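Local coordinates for protein PKS (Streptomyces albus, PDB 4OQJ) that probably catalyses the decarboxylative condensation of acyl chains on carrier proteins, as the ketosynthase of an AT-less polyketide synthase that makes the antibiotic oxazolomycin, at residues Ser497-Ala500 with Gln501-Leu505; Arg507-Leu510 with Pro511-Ala515; Val138-Thr142 with Tyr143-Asn147; Phe88-Leu92 with Phe93-Arg97. All coordinates share one frame; numbering follows the deposited sequence.

Contact 1: Ser497-Ala500 with Gln501-Leu505; sequences SAVA and QTLAL
Thr502 and Ala498 meet twice within one helical turn. The carbonyl O of Ala498 accepts the backbone N of Thr502 at 2.9 Å. It also accepts the hydroxyl, with Thr502 OG1 2.7 Å from Ala498 O. This oxygen takes two bonds, whose donors approach from opposite faces of its plane. Thr502 can do this because OG1 lies beside its backbone N, anti to the carbonyl carbon (chi1 -59°). The same OG1 accepts from the backbone N of Val692, so the hydroxyl both donates and accepts.

One residue further on, Val499 and Leu503 run alongside each other in the same direction, with Val499 CG1 3.8 Å from Leu503 CD1. Leu467 and Leu488 pack on Val499, and Leu484 on Leu503. Gln501 runs back along the turn, its CG 3.2 Å from Ser497 O. Its amide end is held by Arg690 N and Pro688 O, which fixes the rotation of the group.

Backbone bonds Gln501 N to Ser497 O and Ala504 N to Ala500 O continue the pattern. This is an alpha helix, residues 496-505, packed between strand 465-471 with helix 474-490 and helix 680-684 with residues 687-694, with a threonine hydroxyl folded back on the i-4 carbonyl.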
loop_
_atom_site.group_PDB
_atom_site.type_symbol
_atom_site.label_atom_id
_atom_site.label_comp_id
_atom_site.label_asym_id
_atom_site.label_seq_id
_atom_site.Cartn_x
_atom_site.Cartn_y
_atom_site.Cartn_z
ATOM N N SER A 497 -4.839 -6.178 -38.962
ATOM C CA SER A 497 -3.593 -5.568 -38.520
ATOM C C SER A 497 -3.465 -5.613 -37.007
ATOM O O SER A 497 -2.452 -6.059 -36.457
ATOM C CB SER A 497 -3.531 -4.122 -38.991
ATOM O OG SER A 497 -3.202 -4.063 -40.359
ATOM N N ALA A 498 -4.506 -5.134 -36.345
ATOM C CA ALA A 498 -4.514 -5.050 -34.889
ATOM C C ALA A 498 -4.441 -6.442 -34.278
ATOM O O ALA A 498 -3.768 -6.649 -33.261
ATOM C CB ALA A 498 -5.766 -4.321 -34.413
ATOM N N VAL A 499 -5.129 -7.395 -34.901
ATOM C CA VAL A 499 -5.104 -8.772 -34.432
ATOM C C VAL A 499 -3.675 -9.315 -34.526
ATOM O O VAL A 499 -3.169 -9.919 -33.571
ATOM C CB VAL A 499 -6.065 -9.656 -35.234
ATOM C CG1 VAL A 499 -5.870 -11.122 -34.901
ATOM C CG2 VAL A 499 -7.509 -9.260 -34.954
ATOM N N ALA A 500 -3.020 -9.072 -35.662
ATOM C CA ALA A 500 -1.662 -9.565 -35.887
ATOM C C ALA A 500 -0.694 -8.935 -34.911
ATOM O O ALA A 500 0.144 -9.624 -34.347
ATOM C CB ALA A 500 -1.208 -9.289 -37.319
ATOM N N GLN A 501 -0.809 -7.623 -34.725
ATOM C CA GLN A 501 0.089 -6.893 -33.836
ATOM C C GLN A 501 -0.074 -7.343 -32.392
ATOM O O GLN A 501 0.909 -7.590 -31.683
ATOM C CB GLN A 501 -0.170 -5.390 -33.930
ATOM C CG GLN A 501 0.251 -4.757 -35.268
ATOM C CD GLN A 501 -0.341 -3.362 -35.472
ATOM O OE1 GLN A 501 -1.344 -2.998 -34.849
ATOM N NE2 GLN A 501 0.285 -2.575 -36.338
ATOM N N THR A 502 -1.320 -7.444 -31.955
ATOM C CA THR A 502 -1.603 -7.823 -30.576
ATOM C C THR A 502 -1.033 -9.212 -30.298
ATOM O O THR A 502 -0.412 -9.446 -29.271
ATOM C CB THR A 502 -3.095 -7.806 -30.299
ATOM O OG1 THR A 502 -3.593 -6.486 -30.545
ATOM C CG2 THR A 502 -3.396 -8.214 -28.850
ATOM N N LEU A 503 -1.227 -10.124 -31.239
ATOM C CA LEU A 503 -0.766 -11.493 -31.068
ATOM C C LEU A 503 0.763 -11.585 -31.027
ATOM O O LEU A 503 1.311 -12.399 -30.288
ATOM C CB LEU A 503 -1.310 -12.363 -32.188
ATOM C CG LEU A 503 -2.801 -12.724 -32.154
ATOM C CD1 LEU A 503 -3.183 -13.412 -33.457
ATOM C CD2 LEU A 503 -3.136 -13.622 -30.971
ATOM N N ALA A 504 1.435 -10.766 -31.839
ATOM C CA ALA A 504 2.884 -10.797 -31.968
ATOM C C ALA A 504 3.582 -10.113 -30.803
ATOM O O ALA A 504 4.636 -10.559 -30.359
ATOM C CB ALA A 504 3.317 -10.129 -33.294
ATOM N N LEU A 505 2.990 -9.018 -30.327
ATOM C CA LEU A 505 3.620 -8.160 -29.326
ATOM C C LEU A 505 3.075 -8.379 -27.926
ATOM O O LEU A 505 3.735 -8.055 -26.943
ATOM C CB LEU A 505 3.430 -6.693 -29.700
ATOM C CG LEU A 505 4.072 -6.234 -31.014
ATOM C CD1 LEU A 505 3.472 -4.901 -31.408
ATOM C CD2 LEU A 505 5.590 -6.128 -30.889
#

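Contact 2: Arg507-Leu510 with Pro511-Ala515; sequences RRVL and PYRRA
Arg513 NE donates to the carbonyl O of Leu510 at 3.0 Å, and the bond is close to straight, with an N-H...O angle of 162°. The oxygen lies at the edge of the guanidinium, near its plane. Seen from the acceptor, the donor is tilted 27° from the carbonyl plane. The side chain comes back along the chain because CG sits beside the backbone N of Arg513 (chi1 -58°), and from there it is extended to NE. Arg513 CG passes 3.3 Å from Leu510 O on the way.

The far end of the guanidinium reaches Val509. Arg513 NH2 is 3.3 Å from Val509 CG1, and the two side chains cross at a slant. The methyl stands obliquely to the flat group. Arg513 NH1 has its main partner outside the two segments, the carbonyl O of Trp672, and the Trp672 ring makes a cation-pi contact with the same arginine. Bonds at both NE and NH1 should limit rotation of the guanidinium.

The residues lead from a loop into strand 512-518, the middle strand of a three-stranded antiparallel sheet. Tyr512 and Arg514 bond through their backbones to strand 465-471. Arg513 and Ala515 bond to strand 536-539. The arginine thus ties the start of the central strand to the loop that feeds it.

Pro511 follows Leu510 directly and has no backbone N-H to donate. Leu510 is buried, and its side chain packs on Tyr697. The backbone N of Leu510 donates to Ser470 OG, so both polar backbone atoms of Leu510 have a partner.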
loop_
_atom_site.group_PDB
_atom_site.type_symbol
_atom_site.label_atom_id
_atom_site.label_comp_id
_atom_site.label_asym_id
_atom_site.label_seq_id
_atom_site.Cartn_x
_atom_site.Cartn_y
_atom_site.Cartn_z
ATOM N N ARG A 507 1.573 -11.298 -26.439
ATOM C CA ARG A 507 1.373 -12.669 -25.970
ATOM C C ARG A 507 2.715 -13.279 -25.588
ATOM O O ARG A 507 3.714 -13.048 -26.261
ATOM C CB ARG A 507 0.689 -13.505 -27.054
ATOM C CG ARG A 507 -0.761 -13.122 -27.305
ATOM C CD ARG A 507 -1.626 -13.579 -26.142
ATOM N NE ARG A 507 -3.048 -13.262 -26.279
ATOM C CZ ARG A 507 -3.575 -12.060 -26.064
ATOM N NH1 ARG A 507 -2.792 -11.029 -25.752
ATOM N NH2 ARG A 507 -4.886 -11.885 -26.171
ATOM N N ARG A 508 2.754 -14.049 -24.505
ATOM C CA ARG A 508 4.003 -14.676 -24.092
ATOM C C ARG A 508 4.547 -15.576 -25.216
ATOM O O ARG A 508 3.785 -16.276 -25.868
ATOM C CB ARG A 508 3.804 -15.494 -22.823
ATOM C CG ARG A 508 5.106 -16.067 -22.288
ATOM C CD ARG A 508 4.925 -16.697 -20.930
ATOM N NE ARG A 508 4.863 -15.696 -19.864
ATOM C CZ ARG A 508 5.007 -15.983 -18.578
ATOM N NH1 ARG A 508 5.211 -17.236 -18.191
ATOM N NH2 ARG A 508 4.958 -15.021 -17.679
ATOM N N VAL A 509 5.860 -15.552 -25.422
ATOM C CA VAL A 509 6.509 -16.370 -26.456
ATOM C C VAL A 509 6.747 -17.755 -25.896
ATOM O O VAL A 509 7.581 -17.923 -25.000
ATOM C CB VAL A 509 7.864 -15.767 -26.900
ATOM C CG1 VAL A 509 8.527 -16.641 -27.965
ATOM C CG2 VAL A 509 7.665 -14.368 -27.407
ATOM N N LEU A 510 6.023 -18.743 -26.400
ATOM C CA LEU A 510 6.045 -20.079 -25.808
ATOM C C LEU A 510 6.435 -21.127 -26.862
ATOM O O LEU A 510 6.494 -20.808 -28.048
ATOM C CB LEU A 510 4.686 -20.380 -25.169
ATOM C CG LEU A 510 4.350 -19.510 -23.947
ATOM C CD1 LEU A 510 2.879 -19.620 -23.569
ATOM C CD2 LEU A 510 5.206 -19.919 -22.765
ATOM N N PRO A 511 6.722 -22.373 -26.429
ATOM C CA PRO A 511 7.416 -23.339 -27.305
ATOM C C PRO A 511 6.594 -24.024 -28.398
ATOM O O PRO A 511 7.150 -24.343 -29.452
ATOM C CB PRO A 511 7.917 -24.408 -26.319
ATOM C CG PRO A 511 7.871 -23.768 -24.979
ATOM C CD PRO A 511 6.721 -22.823 -25.025
ATOM N N TYR A 512 5.323 -24.315 -28.144
ATOM C CA TYR A 512 4.479 -24.918 -29.180
ATOM C C TYR A 512 3.844 -23.797 -29.978
ATOM O O TYR A 512 3.064 -23.008 -29.442
ATOM C CB TYR A 512 3.444 -25.846 -28.548
ATOM C CG TYR A 512 4.130 -26.987 -27.848
ATOM C CD1 TYR A 512 4.531 -26.871 -26.522
ATOM C CD2 TYR A 512 4.437 -28.160 -28.531
ATOM C CE1 TYR A 512 5.184 -27.900 -25.888
ATOM C CE2 TYR A 512 5.090 -29.198 -27.902
ATOM C CZ TYR A 512 5.467 -29.063 -26.589
ATOM O OH TYR A 512 6.117 -30.087 -25.952
ATOM N N ARG A 513 4.182 -23.730 -31.259
ATOM C CA ARG A 513 3.873 -22.559 -32.059
ATOM C C ARG A 513 3.048 -22.860 -33.297
ATOM O O ARG A 513 3.084 -23.968 -33.852
ATOM C CB ARG A 513 5.174 -21.869 -32.471
ATOM C CG ARG A 513 6.021 -21.466 -31.281
ATOM C CD ARG A 513 7.225 -20.627 -31.684
ATOM N NE ARG A 513 8.023 -20.247 -30.516
ATOM C CZ ARG A 513 9.165 -19.557 -30.570
ATOM N NH1 ARG A 513 9.667 -19.172 -31.733
ATOM N NH2 ARG A 513 9.804 -19.250 -29.451
ATOM N N ARG A 514 2.314 -21.842 -33.737
ATOM C CA ARG A 514 1.468 -21.955 -34.917
ATOM C C ARG A 514 1.420 -20.622 -35.613
ATOM O O ARG A 514 1.497 -19.576 -34.964
ATOM C CB ARG A 514 0.059 -22.408 -34.544
ATOM C CG ARG A 514 -0.866 -22.642 -35.745
ATOM C CD ARG A 514 -2.065 -23.439 -35.311
ATOM N NE ARG A 514 -1.741 -24.857 -35.191
ATOM C CZ ARG A 514 -2.330 -25.704 -34.349
ATOM N NH1 ARG A 514 -3.275 -25.280 -33.525
ATOM N NH2 ARG A 514 -1.963 -26.986 -34.330
ATOM N N ALA A 515 1.325 -20.646 -36.935
ATOM C CA ALA A 515 1.232 -19.398 -37.683
ATOM C C ALA A 515 0.475 -19.573 -38.988
ATOM O O ALA A 515 0.396 -20.665 -39.554
ATOM C CB ALA A 515 2.619 -18.826 -37.953
#

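Contact 3: Val138-Thr142 with Tyr143-Asn147; sequences VGLNT and YLLHN
The imidazole of His146 has Thr142 CB over one face. Thr142 CB stands 4.2 Å from the His146 ring centroid and 9° off the ring normal, a CH-pi contact close to the centre. The carbonyl O of Thr142 accepts the backbone N of His146 at 2.8 Å, which brings the two residues together. On Tyr143, Asn147 CB lies 4.0 Å above one face, offset toward the rim. Trp705 meets this ring edge-to-face, and Tyr143 OH bonds to Glu101 O and Ala706 N.

The helix begins with Asn141 as N-cap. Its OD1 accepts the backbone N of Leu144 at 3.1 Å, from above the carbonyl plane of the amide. The amide reaches forward because CG is anti to the backbone N (chi1 -169°). It crosses Leu144 at about a right angle, with Asn141 ND2 3.6 Å from Leu144 CB. ND2 itself donates to Asn167 OD1. Leu140 CD1 touches Leu145 CD1 at 4.1 Å, the side chains again crossing near a right angle.

Leu145 also packs on Leu145 of the second subunit, and His146 on Arg160 of that subunit, so the turn lies at the dimer interface. The loop comes from strand 132-138 of the large mixed sheet. Bonds at both OD1 and ND2 should restrict rotation of the Asn141 amide. The cap supplies an acceptor to a backbone N-H that the first helical turn cannot satisfy.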
loop_
_atom_site.group_PDB
_atom_site.type_symbol
_atom_site.label_atom_id
_atom_site.label_comp_id
_atom_site.label_asym_id
_atom_site.label_seq_id
_atom_site.Cartn_x
_atom_site.Cartn_y
_atom_site.Cartn_z
ATOM N N VAL A 138 -5.096 -10.110 -0.963
ATOM C CA VAL A 138 -5.918 -11.301 -0.869
ATOM C C VAL A 138 -6.581 -11.348 0.487
ATOM O O VAL A 138 -6.169 -10.682 1.441
ATOM C CB VAL A 138 -5.103 -12.595 -1.105
ATOM C CG1 VAL A 138 -4.524 -12.608 -2.533
ATOM C CG2 VAL A 138 -3.997 -12.731 -0.083
ATOM N N GLY A 139 -7.624 -12.151 0.570
ATOM C CA GLY A 139 -8.397 -12.275 1.788
ATOM C C GLY A 139 -7.725 -13.173 2.792
ATOM O O GLY A 139 -6.628 -13.656 2.565
ATOM N N LEU A 140 -8.392 -13.349 3.923
ATOM C CA LEU A 140 -7.945 -14.243 4.971
ATOM C C LEU A 140 -7.516 -15.573 4.367
ATOM O O LEU A 140 -8.264 -16.158 3.591
ATOM C CB LEU A 140 -9.071 -14.470 5.980
ATOM C CG LEU A 140 -8.799 -15.499 7.074
ATOM C CD1 LEU A 140 -7.695 -15.015 8.033
ATOM C CD2 LEU A 140 -10.090 -15.787 7.840
ATOM N N ASN A 141 -6.325 -16.049 4.712
ATOM C CA ASN A 141 -5.841 -17.292 4.113
ATOM C C ASN A 141 -6.371 -18.486 4.898
ATOM O O ASN A 141 -5.721 -18.987 5.809
ATOM C CB ASN A 141 -4.312 -17.323 4.048
ATOM C CG ASN A 141 -3.801 -18.460 3.194
ATOM O OD1 ASN A 141 -4.571 -19.328 2.782
ATOM N ND2 ASN A 141 -2.508 -18.467 2.921
ATOM N N THR A 142 -7.573 -18.935 4.552
ATOM C CA THR A 142 -8.158 -20.081 5.231
ATOM C C THR A 142 -7.542 -21.387 4.711
ATOM O O THR A 142 -7.693 -22.429 5.333
ATOM C CB THR A 142 -9.698 -20.112 5.068
ATOM O OG1 THR A 142 -10.054 -19.893 3.694
ATOM C CG2 THR A 142 -10.353 -19.010 5.942
ATOM N N TYR A 143 -6.853 -21.328 3.571
ATOM C CA TYR A 143 -6.123 -22.499 3.047
ATOM C C TYR A 143 -4.996 -22.894 3.994
ATOM O O TYR A 143 -4.793 -24.063 4.286
ATOM C CB TYR A 143 -5.559 -22.189 1.664
ATOM C CG TYR A 143 -5.032 -23.364 0.869
ATOM C CD1 TYR A 143 -5.896 -24.256 0.248
ATOM C CD2 TYR A 143 -3.670 -23.545 0.685
ATOM C CE1 TYR A 143 -5.414 -25.304 -0.510
ATOM C CE2 TYR A 143 -3.182 -24.585 -0.074
ATOM C CZ TYR A 143 -4.057 -25.462 -0.671
ATOM O OH TYR A 143 -3.561 -26.501 -1.441
ATOM N N LEU A 144 -4.273 -21.890 4.480
ATOM C CA LEU A 144 -3.203 -22.094 5.433
ATOM C C LEU A 144 -3.758 -22.578 6.769
ATOM O O LEU A 144 -3.242 -23.517 7.369
ATOM C CB LEU A 144 -2.417 -20.792 5.617
ATOM C CG LEU A 144 -1.363 -20.753 6.722
ATOM C CD1 LEU A 144 -0.235 -21.719 6.435
ATOM C CD2 LEU A 144 -0.837 -19.337 6.879
ATOM N N LEU A 145 -4.820 -21.938 7.233
ATOM C CA LEU A 145 -5.398 -22.273 8.526
ATOM C C LEU A 145 -6.060 -23.653 8.532
ATOM O O LEU A 145 -5.911 -24.399 9.493
ATOM C CB LEU A 145 -6.415 -21.199 8.936
ATOM C CG LEU A 145 -5.836 -19.813 9.232
ATOM C CD1 LEU A 145 -6.946 -18.764 9.440
ATOM C CD2 LEU A 145 -4.938 -19.892 10.448
ATOM N N HIS A 146 -6.803 -23.985 7.475
ATOM C CA HIS A 146 -7.518 -25.269 7.409
ATOM C C HIS A 146 -6.662 -26.369 6.781
ATOM O O HIS A 146 -6.242 -27.301 7.460
ATOM C CB HIS A 146 -8.813 -25.146 6.607
ATOM C CG HIS A 146 -9.802 -24.166 7.167
ATOM N ND1 HIS A 146 -11.059 -23.998 6.629
ATOM C CD2 HIS A 146 -9.720 -23.301 8.207
ATOM C CE1 HIS A 146 -11.711 -23.075 7.311
ATOM N NE2 HIS A 146 -10.923 -22.636 8.273
ATOM N N ASN A 147 -6.406 -26.249 5.481
ATOM C CA ASN A 147 -5.740 -27.307 4.722
ATOM C C ASN A 147 -4.298 -27.583 5.147
ATOM O O ASN A 147 -3.851 -28.727 5.116
ATOM C CB ASN A 147 -5.765 -26.962 3.234
ATOM C CG ASN A 147 -7.170 -26.866 2.691
ATOM O OD1 ASN A 147 -7.910 -25.944 3.025
ATOM N ND2 ASN A 147 -7.546 -27.815 1.843
#

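Contact 4: Phe88-Leu92 with Phe93-Arg97; sequences FDAGL and FGITR
Phe88 and Phe93 lie with their rings nearly parallel, the planes 9° apart. A large lateral offset leaves little of one ring over the other, and the centroids are 5.6 Å apart. The nearest atoms are Phe88 CZ and Phe93 CD2, 3.7 Å apart. Ile95 meets Phe88 at its edge. Ile95 CD1 lies near the ring plane, 3.7 Å from Phe88 CZ, and the two side chains cross at about a right angle. Phe88 reaches this spot with CG anti to its backbone N (chi1 178°).

One methyl of Leu92, CD2, lies over a face of Phe93. It is 4.2 Å from the Phe93 centroid, off-centre toward the rim, in a CH-pi contact of Leu92 CD2. Leu111 and Leu180 also pack on Phe93. Ala90 CB lies 4.2 Å from Ile95 CB, and Ala100 packs on both residues.

Between these side chains the chain makes a type I beta turn from Gly91 to Gly94, closed by Gly94 N to Gly91 O at 3.1 Å. Gly94, the last residue of the turn, has a positive phi (66°), a conformation that glycine adopts readily. Around the turn, Ala90 O accepts Ile95 N at 2.9 Å and nearly straight, together with a weak bond from Phe93 N. Asp89 forms an Asx motif, its OD1 accepting Leu92 N at 3.2 Å from above the carboxylate plane. OD2 of Asp89 accepts the backbone N of Glu700, near the end of the modelled chain.

Thr96 ends the loop as N-cap of helix 97-102, its hydroxyl bonded to Glu99 N. Phe93 O accepts from Lys179 NZ, which links the turn to helix 171-180.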
loop_
_atom_site.group_PDB
_atom_site.type_symbol
_atom_site.label_atom_id
_atom_site.label_comp_id
_atom_site.label_asym_id
_atom_site.label_seq_id
_atom_site.Cartn_x
_atom_site.Cartn_y
_atom_site.Cartn_z
ATOM N N PHE A 88 -4.867 -24.754 -11.513
ATOM C CA PHE A 88 -3.718 -23.862 -11.710
ATOM C C PHE A 88 -2.692 -24.465 -12.661
ATOM O O PHE A 88 -2.287 -25.628 -12.516
ATOM C CB PHE A 88 -3.082 -23.539 -10.351
ATOM C CG PHE A 88 -1.852 -22.674 -10.420
ATOM C CD1 PHE A 88 -1.939 -21.348 -10.809
ATOM C CD2 PHE A 88 -0.612 -23.183 -10.043
ATOM C CE1 PHE A 88 -0.809 -20.537 -10.846
ATOM C CE2 PHE A 88 0.536 -22.388 -10.075
ATOM C CZ PHE A 88 0.440 -21.060 -10.480
ATOM N N ASP A 89 -2.269 -23.663 -13.638
ATOM C CA ASP A 89 -1.330 -24.129 -14.662
ATOM C C ASP A 89 0.103 -23.938 -14.185
ATOM O O ASP A 89 0.802 -23.008 -14.605
ATOM C CB ASP A 89 -1.553 -23.385 -15.978
ATOM C CG ASP A 89 -0.840 -24.046 -17.162
ATOM O OD1 ASP A 89 0.138 -24.819 -16.980
ATOM O OD2 ASP A 89 -1.275 -23.785 -18.300
ATOM N N ALA A 90 0.544 -24.839 -13.324
ATOM C CA ALA A 90 1.835 -24.690 -12.677
ATOM C C ALA A 90 2.975 -24.746 -13.688
ATOM O O ALA A 90 3.959 -24.021 -13.558
ATOM C CB ALA A 90 2.016 -25.758 -11.621
ATOM N N GLY A 91 2.833 -25.592 -14.702
ATOM C CA GLY A 91 3.868 -25.737 -15.716
ATOM C C GLY A 91 4.171 -24.429 -16.431
ATOM O O GLY A 91 5.323 -24.091 -16.683
ATOM N N LEU A 92 3.120 -23.692 -16.757
ATOM C CA LEU A 92 3.259 -22.430 -17.457
ATOM C C LEU A 92 4.102 -21.461 -16.651
ATOM O O LEU A 92 4.889 -20.690 -17.213
ATOM C CB LEU A 92 1.887 -21.821 -17.726
ATOM C CG LEU A 92 1.894 -20.411 -18.307
ATOM C CD1 LEU A 92 2.495 -20.400 -19.705
ATOM C CD2 LEU A 92 0.488 -19.842 -18.300
ATOM N N PHE A 93 3.948 -21.505 -15.326
ATOM C CA PHE A 93 4.660 -20.568 -14.465
ATOM C C PHE A 93 5.935 -21.164 -13.848
ATOM O O PHE A 93 6.557 -20.556 -12.984
ATOM C CB PHE A 93 3.718 -20.071 -13.372
ATOM C CG PHE A 93 2.566 -19.288 -13.905
ATOM C CD1 PHE A 93 2.770 -18.043 -14.478
ATOM C CD2 PHE A 93 1.282 -19.805 -13.878
ATOM C CE1 PHE A 93 1.705 -17.313 -14.990
ATOM C CE2 PHE A 93 0.223 -19.083 -14.398
ATOM C CZ PHE A 93 0.441 -17.833 -14.949
ATOM N N GLY A 94 6.340 -22.335 -14.314
ATOM C CA GLY A 94 7.589 -22.929 -13.859
ATOM C C GLY A 94 7.550 -23.305 -12.391
ATOM O O GLY A 94 8.552 -23.225 -11.691
ATOM N N ILE A 95 6.377 -23.712 -11.929
ATOM C CA ILE A 95 6.163 -24.067 -10.528
ATOM C C ILE A 95 5.968 -25.581 -10.401
ATOM O O ILE A 95 5.234 -26.178 -11.179
ATOM C CB ILE A 95 4.943 -23.306 -9.964
ATOM C CG1 ILE A 95 5.268 -21.806 -9.889
ATOM C CG2 ILE A 95 4.546 -23.823 -8.588
ATOM C CD1 ILE A 95 4.075 -20.908 -9.603
ATOM N N THR A 96 6.636 -26.206 -9.437
ATOM C CA THR A 96 6.516 -27.653 -9.251
ATOM C C THR A 96 5.154 -27.997 -8.674
ATOM O O THR A 96 4.470 -27.124 -8.142
ATOM C CB THR A 96 7.582 -28.191 -8.303
ATOM O OG1 THR A 96 7.324 -27.686 -6.993
ATOM C CG2 THR A 96 8.978 -27.751 -8.740
ATOM N N ARG A 97 4.768 -29.266 -8.774
ATOM C CA ARG A 97 3.524 -29.747 -8.181
ATOM C C ARG A 97 3.482 -29.504 -6.675
ATOM O O ARG A 97 2.468 -29.047 -6.141
ATOM C CB ARG A 97 3.335 -31.245 -8.437
ATOM C CG ARG A 97 3.171 -31.647 -9.886
ATOM C CD ARG A 97 2.540 -33.034 -10.011
ATOM N NE ARG A 97 1.152 -32.966 -10.482
ATOM C CZ ARG A 97 0.080 -32.848 -9.696
ATOM N NH1 ARG A 97 0.207 -32.784 -8.375
ATOM N NH2 ARG A 97 -1.132 -32.795 -10.238
#

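Overall arrangement
Along the chain the order is contact 4, contact 3, contact 1, contact 2. Contacts 4 and 3 belong to the N-terminal ketosynthase part, with centres about 20 Å apart and no touch. Contacts 1 and 2 lie in the small domain with the three-stranded sheet 465-471, 512-518, 536-539; their centres are about 13 Å apart, and Thr502 meets Arg507. Contact 2 also touches contact 4, centres about 17 Å apart, through Leu510 on Leu92. Contacts 1 and 3 are the most distant pair, about 40 Å between centres. The last modelled residues, from 687 on, touch all four contacts and so join the small domain to the ketosynthase body. Contact 3 alone meets the second subunit.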